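Local structure of EscN (Escherichia coli O127:H6, 2OBL) at residues Ala97-Leu102 against Gln158-Leu163; Glu140-Ala145 against Arg174-Val179; Tyr154-Gly159 against Gly213-Ile218. The protein is a type III secretion system component of the ATP synthase alpha/beta family, with a nucleotide-binding domain of the P-loop NTPase clan. The protein carries 1 engineered substitution. All blocks are in the same frame, centred on the assembly; numbering follows the deposited sequence.

Interaction 1 of 3, residues Ala97-Leu102 against Gln158-Leu163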
loop_
_atom_site.group_PDB
_atom_site.type_symbol
_atom_site.label_atom_id
_atom_site.label_comp_id
_atom_site.label_asym_id
_atom_site.label_seq_id
_atom_site.Cartn_x
_atom_site.Cartn_y
_atom_site.Cartn_z
ATOM N N ALA A 97 0.583 -11.392 6.561
ATOM C CA ALA A 97 0.285 -10.616 7.753
ATOM C C ALA A 97 -0.636 -11.431 8.643
ATOM O O ALA A 97 -1.511 -12.137 8.149
ATOM C CB ALA A 97 -0.388 -9.304 7.375
ATOM N N ASP A 98 -0.421 -11.339 9.950
ATOM C CA ASP A 98 -1.248 -12.042 10.935
ATOM C C ASP A 98 -2.582 -11.318 11.085
ATOM O O ASP A 98 -3.632 -11.933 11.295
ATOM C CB ASP A 98 -0.546 -12.043 12.295
ATOM C CG ASP A 98 0.748 -12.828 12.292
ATOM O OD1 ASP A 98 0.865 -13.798 11.513
ATOM O OD2 ASP A 98 1.650 -12.477 13.080
ATOM N N ILE A 99 -2.511 -9.997 10.993
ATOM C CA ILE A 99 -3.651 -9.111 11.210
ATOM C C ILE A 99 -3.576 -7.962 10.219
ATOM O O ILE A 99 -2.508 -7.399 10.008
ATOM C CB ILE A 99 -3.577 -8.485 12.615
ATOM C CG1 ILE A 99 -3.545 -9.569 13.703
ATOM C CG2 ILE A 99 -4.730 -7.504 12.837
ATOM C CD1 ILE A 99 -4.888 -10.181 13.981
ATOM N N ILE A 100 -4.709 -7.614 9.624
ATOM C CA ILE A 100 -4.780 -6.464 8.732
ATOM C C ILE A 100 -5.690 -5.418 9.353
ATOM O O ILE A 100 -6.821 -5.713 9.742
ATOM C CB ILE A 100 -5.328 -6.839 7.329
ATOM C CG1 ILE A 100 -4.478 -7.940 6.692
ATOM C CG2 ILE A 100 -5.343 -5.611 6.424
ATOM C CD1 ILE A 100 -5.162 -8.593 5.504
ATOM N N VAL A 101 -5.181 -4.195 9.468
ATOM C CA VAL A 101 -6.004 -3.094 9.896
ATOM C C VAL A 101 -6.163 -2.165 8.707
ATOM O O VAL A 101 -5.186 -1.602 8.219
ATOM C CB VAL A 101 -5.386 -2.348 11.093
ATOM C CG1 VAL A 101 -6.246 -1.168 11.496
ATOM C CG2 VAL A 101 -5.180 -3.312 12.262
ATOM N N LEU A 102 -7.404 -2.028 8.254
ATOM C CA LEU A 102 -7.740 -1.213 7.097
ATOM C C LEU A 102 -8.385 0.082 7.549
ATOM O O LEU A 102 -9.220 0.089 8.465
ATOM C CB LEU A 102 -8.708 -1.975 6.192
ATOM C CG LEU A 102 -8.102 -2.907 5.151
ATOM C CD1 LEU A 102 -9.092 -3.961 4.716
ATOM C CD2 LEU A 102 -7.659 -2.089 3.939
ATOM N N GLN A 158 0.660 -7.552 20.736
ATOM C CA GLN A 158 0.352 -8.956 21.037
ATOM C C GLN A 158 1.336 -9.898 20.340
ATOM O O GLN A 158 1.245 -11.129 20.480
ATOM C CB GLN A 158 -1.077 -9.328 20.624
ATOM C CG GLN A 158 -2.155 -8.337 21.034
ATOM C CD GLN A 158 -2.026 -7.917 22.470
ATOM O OE1 GLN A 158 -2.039 -8.759 23.369
ATOM N NE2 GLN A 158 -1.889 -6.606 22.704
ATOM N N GLY A 159 2.273 -9.313 19.601
ATOM C CA GLY A 159 3.281 -10.079 18.879
ATOM C C GLY A 159 2.891 -10.397 17.445
ATOM O O GLY A 159 3.543 -11.213 16.787
ATOM N N LYS A 160 1.828 -9.759 16.956
ATOM C CA LYS A 160 1.340 -10.014 15.604
ATOM C C LYS A 160 2.122 -9.204 14.580
ATOM O O LYS A 160 2.517 -8.074 14.843
ATOM C CB LYS A 160 -0.147 -9.654 15.486
ATOM C CG LYS A 160 -1.051 -10.341 16.513
ATOM C CD LYS A 160 -1.069 -11.847 16.326
ATOM C CE LYS A 160 -2.044 -12.509 17.295
ATOM N NZ LYS A 160 -1.977 -13.995 17.182
ATOM N N ASN A 161 2.360 -9.796 13.417
ATOM C CA ASN A 161 2.858 -9.020 12.303
ATOM C C ASN A 161 1.669 -8.398 11.609
ATOM O O ASN A 161 0.874 -9.095 10.967
ATOM C CB ASN A 161 3.695 -9.862 11.351
ATOM C CG ASN A 161 5.130 -10.010 11.827
ATOM O OD1 ASN A 161 5.622 -9.208 12.635
ATOM N ND2 ASN A 161 5.814 -11.036 11.330
ATOM N N VAL A 162 1.546 -7.085 11.776
ATOM C CA VAL A 162 0.365 -6.351 11.342
ATOM C C VAL A 162 0.600 -5.646 10.001
ATOM O O VAL A 162 1.663 -5.091 9.761
ATOM C CB VAL A 162 -0.033 -5.304 12.395
ATOM C CG1 VAL A 162 -1.285 -4.538 11.960
ATOM C CG2 VAL A 162 -0.245 -5.971 13.769
ATOM N N LEU A 163 -0.393 -5.700 9.128
ATOM C CA LEU A 163 -0.405 -4.848 7.935
ATOM C C LEU A 163 -1.422 -3.741 8.152
ATOM O O LEU A 163 -2.617 -4.007 8.296
ATOM C CB LEU A 163 -0.764 -5.650 6.681
ATOM C CG LEU A 163 -1.012 -4.821 5.415
ATOM C CD1 LEU A 163 0.211 -3.987 5.064
ATOM C CD2 LEU A 163 -1.444 -5.687 4.218
#
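K160 lays its aliphatic stem against I99. Its CG is 3.8 Å from CG1 of I99, and the two side chains cross obliquely. The lysine chain bends at its second torsion (chi2 -64°), which brings its CD beside CB of D98. CB of K160 also lies beside CB of D98. NZ of K160 is 5.7 Å from OD2 of D98, so any attraction between these opposite charges acts without contact.

N161 follows and meets D98 through two bonds. The backbone N of N161 gives an almost straight hydrogen bond of 2.8 Å to OD2 of D98, arriving above the carboxylate plane. In return, D98 N donates to N161 O at 2.8 Å. D98 thus uses both its backbone and its carboxylate where the strands begin to pair. The side-chain amide of N161 turns to another strand, where its OD1 is hydrogen-bonded to S214.

V162 pairs with I99. Its CG1 touches CG2 of V101 at 4.1 Å. F155 of helix 138-156 packs on both I99 and V162, so that helix covers this face.

L163 pairs with I100. Its N donates to I99 O at 2.9 Å, and its O accepts from V101 N at 2.8 Å. Its CB rests on A97 CB at 3.7 Å. I91 and C92 of helix 84-94 cover this opposite face, touching L163 and I100 respectively.

The backbone bonds from L163 to I99 and V101 give the register of parallel strands. Helices on both faces of a parallel core are typical of the alpha/beta fold of P-loop NTPases.

Interaction 2 of 3, residues Glu140-Ala145 against Arg174-Val179; sequences ERMKAA and RAARDV. With ACT (acetate ion), chain C.
M142 leaves its helix toward helix 174-179 and makes the largest share of the contact. Its CG is anti to the backbone N (chi1 174°), and the chain stays extended to CE. It therefore lies alongside A176 from CB to CE. CE reaches A176 CB at 3.8 Å, and SD comes to 3.8 Å from A176 CA. M142 SD also lies 4.0 Å from V179 CB. Y172 of helix 169-182 touches M142 as well.

One residue back, A175 turns its methyl into the angle between R141 and M142. Its CB is 3.5 Å from R141 CB and also lies close to M142 N. Small residues at 175 and 176 let the axes of the two segments approach to 7.9 Å, crossing at -125°.

R141 bends at its third torsion (chi3 -87°), which brings its guanidinium up to A175, obliquely to the methyl. Two waters lie in the guanidinium plane at its edge. One accepts from NH1, the other from NH2, and each donates to D178 OD2 at 2.8 Å. NE of R141 is taken by the carbonyl of R136.

D178 also takes a salt bridge from R177, whose NE is 3.0 Å from D178 OD1. The NH1/NH2 edge of the R177 guanidinium holds an acetate ion, probably from the crystallisation liquor. NH1 and NH2 each bind one acetate oxygen, while the acetate CH3 lies over one face of the R174 guanidinium.

Across the helices the direct contacts are apolar or van der Waals, and the polar link from R141 to D178 runs through water. The two arginines probably favour the charged form of D178.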
loop_
_atom_site.group_PDB
_atom_site.type_symbol
_atom_site.label_atom_id
_atom_site.label_comp_id
_atom_site.label_asym_id
_atom_site.label_seq_id
_atom_site.Cartn_x
_atom_site.Cartn_y
_atom_site.Cartn_z
ATOM N N GLU A 140 -14.271 13.051 12.115
ATOM C CA GLU A 140 -14.294 11.608 12.109
ATOM C C GLU A 140 -13.376 11.018 11.034
ATOM O O GLU A 140 -12.671 10.057 11.287
ATOM C CB GLU A 140 -15.720 11.093 11.938
ATOM C CG GLU A 140 -15.916 9.735 12.550
ATOM C CD GLU A 140 -17.231 9.120 12.174
ATOM O OE1 GLU A 140 -18.170 9.865 11.858
ATOM O OE2 GLU A 140 -17.315 7.885 12.194
ATOM N N ARG A 141 -13.401 11.583 9.830
ATOM C CA ARG A 141 -12.526 11.105 8.747
ATOM C C ARG A 141 -11.027 11.299 9.067
ATOM O O ARG A 141 -10.170 10.464 8.707
ATOM C CB ARG A 141 -12.897 11.770 7.423
ATOM C CG ARG A 141 -14.245 11.286 6.850
ATOM C CD ARG A 141 -14.598 11.988 5.533
ATOM N NE ARG A 141 -15.298 13.254 5.760
ATOM C CZ ARG A 141 -14.822 14.459 5.448
ATOM N NH1 ARG A 141 -13.636 14.601 4.858
ATOM N NH2 ARG A 141 -15.555 15.542 5.706
ATOM N N MET A 142 -10.704 12.399 9.734
ATOM C CA MET A 142 -9.334 12.603 10.189
ATOM C C MET A 142 -8.954 11.595 11.277
ATOM O O MET A 142 -7.874 10.998 11.235
ATOM C CB MET A 142 -9.158 14.016 10.724
ATOM C CG MET A 142 -7.793 14.254 11.339
ATOM S SD MET A 142 -7.711 15.891 12.044
ATOM C CE MET A 142 -5.952 16.005 12.385
ATOM N N LYS A 143 -9.836 11.409 12.259
ATOM C CA LYS A 143 -9.508 10.534 13.394
ATOM C C LYS A 143 -9.329 9.080 12.969
ATOM O O LYS A 143 -8.587 8.318 13.608
ATOM C CB LYS A 143 -10.556 10.667 14.517
ATOM C CG LYS A 143 -10.410 11.951 15.344
ATOM C CD LYS A 143 -11.626 12.191 16.244
ATOM C CE LYS A 143 -11.393 13.379 17.188
ATOM N NZ LYS A 143 -12.341 13.344 18.362
ATOM N N ALA A 144 -9.979 8.691 11.872
ATOM C CA ALA A 144 -9.893 7.298 11.401
ATOM C C ALA A 144 -8.453 6.846 11.198
ATOM O O ALA A 144 -8.125 5.703 11.462
ATOM C CB ALA A 144 -10.697 7.088 10.114
ATOM N N ALA A 145 -7.597 7.748 10.715
ATOM C CA ALA A 145 -6.211 7.415 10.477
ATOM C C ALA A 145 -5.498 7.059 11.796
ATOM O O ALA A 145 -4.678 6.140 11.850
ATOM C CB ALA A 145 -5.507 8.579 9.809
ATOM N N ARG A 174 -7.269 15.663 3.413
ATOM C CA ARG A 174 -8.313 16.624 3.093
ATOM C C ARG A 174 -9.221 16.808 4.308
ATOM O O ARG A 174 -9.645 17.921 4.599
ATOM C CB ARG A 174 -9.121 16.169 1.883
ATOM C CG ARG A 174 -8.323 16.246 0.580
ATOM C CD ARG A 174 -9.117 15.599 -0.539
ATOM N NE ARG A 174 -8.346 15.539 -1.775
ATOM C CZ ARG A 174 -8.750 14.890 -2.861
ATOM N NH1 ARG A 174 -9.920 14.254 -2.855
ATOM N NH2 ARG A 174 -7.997 14.888 -3.957
ATOM N N ALA A 175 -9.506 15.724 5.015
ATOM C CA ALA A 175 -10.291 15.824 6.258
ATOM C C ALA A 175 -9.515 16.637 7.304
ATOM O O ALA A 175 -10.059 17.540 7.926
ATOM C CB ALA A 175 -10.635 14.426 6.797
ATOM N N ALA A 176 -8.240 16.310 7.488
ATOM C CA ALA A 176 -7.414 17.010 8.467
ATOM C C ALA A 176 -7.266 18.497 8.115
ATOM O O ALA A 176 -7.169 19.366 9.018
ATOM C CB ALA A 176 -6.042 16.327 8.572
ATOM N N ARG A 177 -7.253 18.791 6.813
ATOM C CA ARG A 177 -7.219 20.176 6.328
ATOM C C ARG A 177 -8.455 20.924 6.833
ATOM O O ARG A 177 -8.345 22.022 7.375
ATOM C CB ARG A 177 -7.184 20.205 4.787
ATOM C CG ARG A 177 -7.353 21.593 4.149
ATOM C CD ARG A 177 -7.730 21.424 2.659
ATOM N NE ARG A 177 -9.032 20.769 2.531
ATOM C CZ ARG A 177 -9.473 20.151 1.440
ATOM N NH1 ARG A 177 -8.720 20.115 0.338
ATOM N NH2 ARG A 177 -10.692 19.583 1.445
ATOM N N ASP A 178 -9.619 20.329 6.617
ATOM C CA ASP A 178 -10.867 20.977 6.929
ATOM C C ASP A 178 -10.985 21.193 8.433
ATOM O O ASP A 178 -11.436 22.246 8.864
ATOM C CB ASP A 178 -12.039 20.196 6.356
ATOM C CG ASP A 178 -12.072 20.259 4.841
ATOM O OD1 ASP A 178 -11.385 21.138 4.285
ATOM O OD2 ASP A 178 -12.787 19.454 4.220
ATOM N N VAL A 179 -10.521 20.224 9.217
ATOM C CA VAL A 179 -10.472 20.368 10.693
ATOM C C VAL A 179 -9.545 21.507 11.100
ATOM O O VAL A 179 -9.914 22.364 11.915
ATOM C CB VAL A 179 -10.002 19.063 11.374
ATOM C CG1 VAL A 179 -9.797 19.263 12.908
ATOM C CG2 VAL A 179 -11.003 17.945 11.097
HETATM C C ACT C . -10.836 18.345 -1.871
HETATM O O ACT C . -9.764 18.988 -1.810
HETATM O OXT ACT C . -11.627 18.448 -0.894
HETATM C CH3 ACT C . -11.149 17.497 -3.071
HETATM O O HOH W 1 -12.552 16.800 3.506
HETATM O O HOH W 2 -15.232 18.351 5.078
#

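Interaction 3 of 3, residues Tyr154-Gly159 against Gly213-Ile218; sequences YFRDQG and GSITAI
R156, in the last turn of its helix, lays its side chain across the start of strand 214-218. CB comes first, 3.9 Å from CG1 of I215. CG is anti to the backbone N (chi1 179°), which brings it over the backbone of S214, 3.5 Å from S214 N. CD returns to I215 CG1 at 4.0 Å, and the two side chains cross at about a right angle. The chain then bends at its third torsion (chi3 58°), turning the guanidinium toward the carboxylate of D157. I215 CD1 lies obliquely to it.

At the tip, R156 grips its neighbour D157 side-on. NE and NH2 both bond to D157 OD1, NH2 at 3.0 Å. Both come from the same face of the carboxylate plane. The other carboxylate oxygen makes a salt bridge to R36, so D157 lies between two arginines and is probably kept charged.

The chain turns just beyond. G159 N bonds to R156 O at 2.7 Å in a type I turn, and G159 closes a Schellman motif with positive phi. G213 packs against this turn, backbone to backbone, its CA 3.6 Å from G159 C and 3.8 Å from R156 O. Q158 folds back, its NE2 donating to Y154 O at 2.8 Å. That amide nitrogen also lies over one face of the Y154 ring, toward its rim.

The contact sets the C-terminal end of helix 138-156 against the beginning of strand 214-222. A152 and E153 of the same helix also touch I215, and strand 161-167 lies alongside strand 214-222, with L164 touching I215.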
loop_
_atom_site.group_PDB
_atom_site.type_symbol
_atom_site.label_atom_id
_atom_site.label_comp_id
_atom_site.label_asym_id
_atom_site.label_seq_id
_atom_site.Cartn_x
_atom_site.Cartn_y
_atom_site.Cartn_z
ATOM N N TYR A 154 -1.983 -1.937 18.967
ATOM C CA TYR A 154 -2.522 -2.896 19.927
ATOM C C TYR A 154 -2.204 -4.325 19.488
ATOM O O TYR A 154 -1.721 -5.129 20.287
ATOM C CB TYR A 154 -4.029 -2.726 20.127
ATOM C CG TYR A 154 -4.638 -3.914 20.844
ATOM C CD1 TYR A 154 -4.485 -4.079 22.222
ATOM C CD2 TYR A 154 -5.329 -4.887 20.139
ATOM C CE1 TYR A 154 -5.014 -5.177 22.865
ATOM C CE2 TYR A 154 -5.865 -5.983 20.775
ATOM C CZ TYR A 154 -5.705 -6.127 22.131
ATOM O OH TYR A 154 -6.253 -7.234 22.740
ATOM N N PHE A 155 -2.483 -4.640 18.222
ATOM C CA PHE A 155 -2.202 -5.984 17.701
ATOM C C PHE A 155 -0.703 -6.299 17.572
ATOM O O PHE A 155 -0.269 -7.418 17.882
ATOM C CB PHE A 155 -3.000 -6.259 16.421
ATOM C CG PHE A 155 -4.453 -6.527 16.686
ATOM C CD1 PHE A 155 -4.845 -7.710 17.309
ATOM C CD2 PHE A 155 -5.422 -5.584 16.387
ATOM C CE1 PHE A 155 -6.187 -7.968 17.585
ATOM C CE2 PHE A 155 -6.775 -5.831 16.663
ATOM C CZ PHE A 155 -7.162 -7.028 17.258
ATOM N N ARG A 156 0.090 -5.305 17.170
ATOM C CA ARG A 156 1.550 -5.450 17.192
ATOM C C ARG A 156 2.020 -5.861 18.593
ATOM O O ARG A 156 2.830 -6.781 18.750
ATOM C CB ARG A 156 2.218 -4.134 16.799
ATOM C CG ARG A 156 3.749 -4.158 16.822
ATOM C CD ARG A 156 4.278 -2.742 16.945
ATOM N NE ARG A 156 3.752 -2.096 18.152
ATOM C CZ ARG A 156 3.808 -0.789 18.388
ATOM N NH1 ARG A 156 4.371 0.028 17.507
ATOM N NH2 ARG A 156 3.303 -0.296 19.509
ATOM N N ASP A 157 1.493 -5.173 19.601
ATOM C CA ASP A 157 1.860 -5.432 20.996
ATOM C C ASP A 157 1.505 -6.841 21.481
ATOM O O ASP A 157 1.992 -7.267 22.526
ATOM C CB ASP A 157 1.226 -4.384 21.918
ATOM C CG ASP A 157 1.761 -2.975 21.676
ATOM O OD1 ASP A 157 2.843 -2.809 21.076
ATOM O OD2 ASP A 157 1.086 -2.020 22.097
ATOM N N GLN A 158 0.660 -7.552 20.736
ATOM C CA GLN A 158 0.352 -8.956 21.037
ATOM C C GLN A 158 1.336 -9.898 20.340
ATOM O O GLN A 158 1.245 -11.129 20.480
ATOM C CB GLN A 158 -1.077 -9.328 20.624
ATOM C CG GLN A 158 -2.155 -8.337 21.034
ATOM C CD GLN A 158 -2.026 -7.917 22.470
ATOM O OE1 GLN A 158 -2.039 -8.759 23.369
ATOM N NE2 GLN A 158 -1.889 -6.606 22.704
ATOM N N GLY A 159 2.273 -9.313 19.601
ATOM C CA GLY A 159 3.281 -10.079 18.879
ATOM C C GLY A 159 2.891 -10.397 17.445
ATOM O O GLY A 159 3.543 -11.213 16.787
ATOM N N GLY A 213 6.288 -8.660 17.140
ATOM C CA GLY A 213 5.344 -8.100 16.187
ATOM C C GLY A 213 5.959 -6.995 15.347
ATOM O O GLY A 213 7.144 -6.670 15.476
ATOM N N SER A 214 5.145 -6.421 14.474
ATOM C CA SER A 214 5.578 -5.333 13.628
ATOM C C SER A 214 4.357 -4.701 13.001
ATOM O O SER A 214 3.266 -5.286 13.019
ATOM C CB SER A 214 6.461 -5.864 12.506
ATOM O OG SER A 214 5.748 -6.820 11.741
ATOM N N ILE A 215 4.550 -3.507 12.452
ATOM C CA ILE A 215 3.545 -2.867 11.618
ATOM C C ILE A 215 4.232 -2.473 10.326
ATOM O O ILE A 215 5.181 -1.670 10.316
ATOM C CB ILE A 215 2.950 -1.588 12.263
ATOM C CG1 ILE A 215 2.277 -1.903 13.606
ATOM C CG2 ILE A 215 1.981 -0.903 11.306
ATOM C CD1 ILE A 215 1.754 -0.667 14.294
ATOM N N THR A 216 3.760 -3.070 9.245
ATOM C CA THR A 216 4.161 -2.686 7.907
ATOM C C THR A 216 2.967 -1.941 7.384
ATOM O O THR A 216 1.820 -2.403 7.545
ATOM C CB THR A 216 4.427 -3.927 7.037
ATOM O OG1 THR A 216 5.387 -4.759 7.692
ATOM C CG2 THR A 216 4.948 -3.523 5.656
ATOM N N ALA A 217 3.200 -0.780 6.781
ATOM C CA ALA A 217 2.083 0.077 6.450
ATOM C C ALA A 217 2.088 0.434 4.976
ATOM O O ALA A 217 3.140 0.697 4.408
ATOM C CB ALA A 217 2.106 1.327 7.312
ATOM N N ILE A 218 0.903 0.422 4.378
ATOM C CA ILE A 218 0.727 0.859 3.002
ATOM C C ILE A 218 -0.235 2.024 3.014
ATOM O O ILE A 218 -1.352 1.898 3.525
ATOM C CB ILE A 218 0.134 -0.271 2.167
ATOM C CG1 ILE A 218 1.163 -1.387 1.976
ATOM C CG2 ILE A 218 -0.359 0.235 0.824
ATOM C CD1 ILE A 218 0.544 -2.653 1.331
#

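Interactions 1 and 3 adjoin, with centres about 5 Å apart, and share Q158 and G159. Here helix 138-156 turns into strand 161-167, which pairs with strand 99-105 in interaction 1 and lies next to strand 214-222 of interaction 3. Besides the N161 to S214 side-chain bond, a probable hydrogen bond of 2.8 Å from V162 N to S214 O joins them. Interaction 2 uses an earlier part of helix 138-156. Its centre lies about 24 Å from that of interaction 1 and 23 Å from that of interaction 3. The acetate lies at interaction 2, on the helix 169-182 side, apart from the sheet contacts of interactions 1 and 3. The calcium ligands N229 and D234 lie in none of the six segments.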